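PDB 4P3I: P domain of VPI from Norovirus Hu/GI.7/TCH-060/USA/2003, which forms the protruding domain of the norovirus capsid protein VP1 and binds fucose- and galactose-bearing glycans, probably the histo-blood group antigens used in host attachment. Local coordinates for residues Ala105-Val110 against Asp128-Ala133. Sequence-based numbering, arbitrary orientation.
Sequences ACDWHV and DVKQNA. With GAL (beta-D-galactopyranose), chain E.
With CG opposite the carbonyl carbon (chi1 -81°), Asp107 turns its carboxylate to the ammonium of Lys130, whose own chain bends at its last two torsions (chi4 -46°) to meet it; the two side chains cross obliquely. Lys130 NZ reaches Asp107 OD2 at 2.9 Å on the syn lone pair, the core of a salt bridge; a weak bond goes to Asp107 OD1. OD2 also accepts the O3 hydroxyl of the bound galactose at 2.7 Å, and OD1 accepts a hydrogen bond from a water that in turn accepts one from Gln131 N. Four bonds from three partners, the lysine, the sugar hydroxyl and the water, fix the carboxylate's rotation, and the lysine probably helps keep it ionised. The same sugar O3 accepts His109 NE2 at 3.1 Å, meeting the imidazole at its edge and near its plane, while Trp160 stacks on that ring. Ser162 and Pro163 bind the galactose as well, so the open end of this hairpin, away from its turn, lines the glycan site of the P domain. Strands 107-114 and 124-129 run antiparallel here, the latter outermost in its six-stranded sheet within the chain. Trp108 and Val129 form a hydrogen-bonded pair: Trp108 N to Val129 O and Val129 N to Trp108 O are both 2.8 Å, the second nearly straight at 172°. Their side chains share the face turned from the sugar, whereas His109 and Asp128 lie on the sugar side, with Asp128 salt-bridged to Arg126. Beyond the paired residues Gln131, centre of an inverse gamma turn, sends its extended chain across to the other segment. Its OE1 accepts Ala105 N at 3.1 Å from above the carbonyl plane; NE2 binds Cys106 O weakly and Ile103 O, which Trp108 NE1 shares. The amide carbon CD sits over one face of the indole, near its rim.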
ATOM      1  N   ALA A 105      -6.573   5.713 -21.292  1.00 12.78           N
ATOM      2  CA  ALA A 105      -6.191   6.523 -22.449  1.00 15.74           C
ATOM      3  C   ALA A 105      -4.780   7.115 -22.365  1.00 15.93           C
ATOM      4  O   ALA A 105      -4.582   8.290 -22.653  1.00 15.38           O
ATOM      5  CB  ALA A 105      -7.227   7.631 -22.676  1.00 14.97           C
ATOM      6  N   CYS A 106      -3.813   6.298 -21.967  1.00 12.57           N
ATOM      7  CA  CYS A 106      -2.424   6.727 -21.926  1.00 12.79           C
ATOM      8  C   CYS A 106      -1.519   5.507 -21.994  1.00 15.37           C
ATOM      9  O   CYS A 106      -1.981   4.372 -21.830  1.00 14.81           O
ATOM     10  CB  CYS A 106      -2.139   7.513 -20.639  1.00 11.85           C
ATOM     11  SG  CYS A 106      -2.577   6.619 -19.130  1.00 13.50           S
ATOM     12  N   ASP A 107      -0.234   5.740 -22.257  1.00 14.62           N
ATOM     13  CA  ASP A 107       0.775   4.695 -22.107  1.00 11.75           C
ATOM     14  C   ASP A 107       1.090   4.457 -20.631  1.00 11.98           C
ATOM     15  O   ASP A 107       1.169   5.396 -19.833  1.00 10.83           O
ATOM     16  CB  ASP A 107       2.065   5.077 -22.839  1.00 12.34           C
ATOM     17  CG  ASP A 107       2.009   4.798 -24.327  1.00 15.78           C
ATOM     18  OD1 ASP A 107       0.897   4.659 -24.891  1.00 15.63           O
ATOM     19  OD2 ASP A 107       3.091   4.733 -24.943  1.00 17.45           O
ATOM     20  N   TRP A 108       1.269   3.194 -20.266  1.00 13.60           N
ATOM     21  CA  TRP A 108       1.697   2.860 -18.916  1.00 10.59           C
ATOM     22  C   TRP A 108       3.139   2.392 -18.937  1.00  9.78           C
ATOM     23  O   TRP A 108       3.601   1.820 -19.916  1.00 11.66           O
ATOM     24  CB  TRP A 108       0.859   1.726 -18.345  1.00  9.65           C
ATOM     25  CG  TRP A 108      -0.566   2.053 -18.079  1.00 10.13           C
ATOM     26  CD1 TRP A 108      -1.154   3.284 -18.071  1.00 10.38           C
ATOM     27  CD2 TRP A 108      -1.597   1.109 -17.786  1.00 12.64           C
ATOM     28  NE1 TRP A 108      -2.501   3.162 -17.784  1.00 10.07           N
ATOM     29  CE2 TRP A 108      -2.792   1.833 -17.610  1.00 10.71           C
ATOM     30  CE3 TRP A 108      -1.626  -0.287 -17.663  1.00 11.70           C
ATOM     31  CZ2 TRP A 108      -4.004   1.209 -17.309  1.00 11.85           C
ATOM     32  CZ3 TRP A 108      -2.825  -0.901 -17.364  1.00 10.11           C
ATOM     33  CH2 TRP A 108      -4.001  -0.156 -17.192  1.00  9.60           C
ATOM     34  N   HIS A 109       3.843   2.623 -17.835  1.00 10.92           N
ATOM     35  CA  HIS A 109       5.198   2.115 -17.686  1.00 11.83           C
ATOM     36  C   HIS A 109       5.246   1.410 -16.346  1.00 10.08           C
ATOM     37  O   HIS A 109       5.104   2.039 -15.304  1.00 11.36           O
ATOM     38  CB  HIS A 109       6.203   3.267 -17.800  1.00  9.91           C
ATOM     39  CG  HIS A 109       6.028   4.060 -19.054  1.00 11.22           C
ATOM     40  ND1 HIS A 109       5.361   5.267 -19.082  1.00 12.25           N
ATOM     41  CD2 HIS A 109       6.484   3.850 -20.311  1.00 11.27           C
ATOM     42  CE1 HIS A 109       5.390   5.754 -20.308  1.00 14.02           C
ATOM     43  NE2 HIS A 109       6.066   4.915 -21.074  1.00 12.99           N
ATOM     44  N   VAL A 110       5.402   0.087 -16.398  1.00  9.12           N
ATOM     45  CA  VAL A 110       5.172  -0.781 -15.252  1.00  8.82           C
ATOM     46  C   VAL A 110       6.474  -1.496 -14.931  1.00  9.13           C
ATOM     47  O   VAL A 110       7.043  -2.169 -15.785  1.00 10.43           O
ATOM     48  CB  VAL A 110       4.068  -1.838 -15.572  1.00  9.92           C
ATOM     49  CG1 VAL A 110       3.736  -2.678 -14.346  1.00 13.42           C
ATOM     50  CG2 VAL A 110       2.807  -1.147 -16.085  1.00 11.38           C
ATOM     51  N   ASP A 128       6.450  -1.322 -21.165  1.00 11.83           N
ATOM     52  CA  ASP A 128       5.770  -0.164 -21.725  1.00 12.70           C
ATOM     53  C   ASP A 128       4.504  -0.638 -22.428  1.00 12.97           C
ATOM     54  O   ASP A 128       4.553  -1.439 -23.360  1.00 14.46           O
ATOM     55  CB  ASP A 128       6.727   0.592 -22.645  1.00 12.41           C
ATOM     56  CG  ASP A 128       8.016   0.989 -21.920  1.00 14.13           C
ATOM     57  OD1 ASP A 128       7.920   1.425 -20.753  1.00 13.83           O
ATOM     58  OD2 ASP A 128       9.113   0.842 -22.493  1.00 14.47           O
ATOM     59  N   VAL A 129       3.363  -0.161 -21.947  1.00 11.44           N
ATOM     60  CA  VAL A 129       2.082  -0.701 -22.383  1.00 11.69           C
ATOM     61  C   VAL A 129       1.235   0.373 -23.040  1.00 15.18           C
ATOM     62  O   VAL A 129       1.013   1.437 -22.467  1.00 14.06           O
ATOM     63  CB  VAL A 129       1.298  -1.281 -21.193  1.00 15.21           C
ATOM     64  CG1 VAL A 129      -0.016  -1.886 -21.668  1.00 16.76           C
ATOM     65  CG2 VAL A 129       2.140  -2.318 -20.461  1.00 14.45           C
ATOM     66  N   LYS A 130       0.758   0.089 -24.242  1.00 13.57           N
ATOM     67  CA  LYS A 130      -0.115   1.010 -24.940  1.00 13.49           C
ATOM     68  C   LYS A 130      -1.571   0.550 -24.843  1.00 17.45           C
ATOM     69  O   LYS A 130      -1.852  -0.637 -24.866  1.00 15.77           O
ATOM     70  CB  LYS A 130       0.276   1.106 -26.403  1.00 18.40           C
ATOM     71  CG  LYS A 130       1.600   1.795 -26.644  1.00 20.75           C
ATOM     72  CD  LYS A 130       1.764   2.013 -28.129  1.00 25.63           C
ATOM     73  CE  LYS A 130       2.520   3.293 -28.411  1.00 31.04           C
ATOM     74  NZ  LYS A 130       2.022   4.435 -27.585  1.00 30.52           N
ATOM     75  N   GLN A 131      -2.482   1.510 -24.752  1.00 15.45           N
ATOM     76  CA  GLN A 131      -3.894   1.165 -24.680  1.00 15.97           C
ATOM     77  C   GLN A 131      -4.510   1.211 -26.067  1.00 21.15           C
ATOM     78  O   GLN A 131      -5.422   1.989 -26.330  1.00 22.46           O
ATOM     79  CB  GLN A 131      -4.626   2.077 -23.691  1.00 15.89           C
ATOM     80  CG  GLN A 131      -4.186   1.830 -22.255  1.00 14.58           C
ATOM     81  CD  GLN A 131      -4.989   2.612 -21.233  1.00 14.21           C
ATOM     82  OE1 GLN A 131      -6.220   2.601 -21.247  1.00 17.48           O
ATOM     83  NE2 GLN A 131      -4.291   3.292 -20.338  1.00 12.32           N
ATOM     84  N   ASN A 132      -3.972   0.374 -26.954  1.00 21.60           N
ATOM     85  CA  ASN A 132      -4.504   0.205 -28.304  1.00 24.52           C
ATOM     86  C   ASN A 132      -5.173  -1.167 -28.473  1.00 22.41           C
ATOM     87  O   ASN A 132      -5.591  -1.773 -27.488  1.00 22.48           O
ATOM     88  CB  ASN A 132      -3.422   0.461 -29.361  1.00 26.13           C
ATOM     89  CG  ASN A 132      -2.148  -0.332 -29.112  1.00 29.49           C
ATOM     90  OD1 ASN A 132      -2.104  -1.215 -28.257  1.00 25.20           O
ATOM     91  ND2 ASN A 132      -1.102  -0.019 -29.872  1.00 32.88           N
ATOM     92  N   ALA A 133      -5.283  -1.658 -29.703  1.00 25.64           N
ATOM     93  CA  ALA A 133      -6.042  -2.890 -29.950  1.00 25.27           C
ATOM     94  C   ALA A 133      -5.661  -4.135 -29.111  1.00 26.94           C
ATOM     95  O   ALA A 133      -6.546  -4.802 -28.580  1.00 25.70           O
ATOM     96  CB  ALA A 133      -6.087  -3.221 -31.448  1.00 29.31           C
TER
HETATM   97  C1  GAL E   2       7.549   8.189 -25.688  0.81 24.76           C
HETATM   98  C2  GAL E   2       7.049   7.330 -24.539  0.81 21.92           C
HETATM   99  C3  GAL E   2       5.727   6.686 -24.923  0.81 16.44           C
HETATM  100  C4  GAL E   2       4.748   7.762 -25.364  0.81 17.71           C
HETATM  101  C5  GAL E   2       5.376   8.598 -26.468  0.81 20.69           C
HETATM  102  C6  GAL E   2       4.394   9.685 -26.906  0.81 24.99           C
HETATM  103  O2  GAL E   2       8.014   6.307 -24.250  0.81 21.98           O
HETATM  104  O3  GAL E   2       5.189   5.984 -23.793  0.81 17.75           O
HETATM  105  O4  GAL E   2       4.429   8.605 -24.248  0.81 15.42           O
HETATM  106  O5  GAL E   2       6.580   9.207 -25.981  0.81 20.98           O
HETATM  107  O6  GAL E   2       5.027  10.544 -27.858  0.81 29.49           O
HETATM  108  O   HOH W   1      -1.766   4.360 -25.243  1.00 17.94           O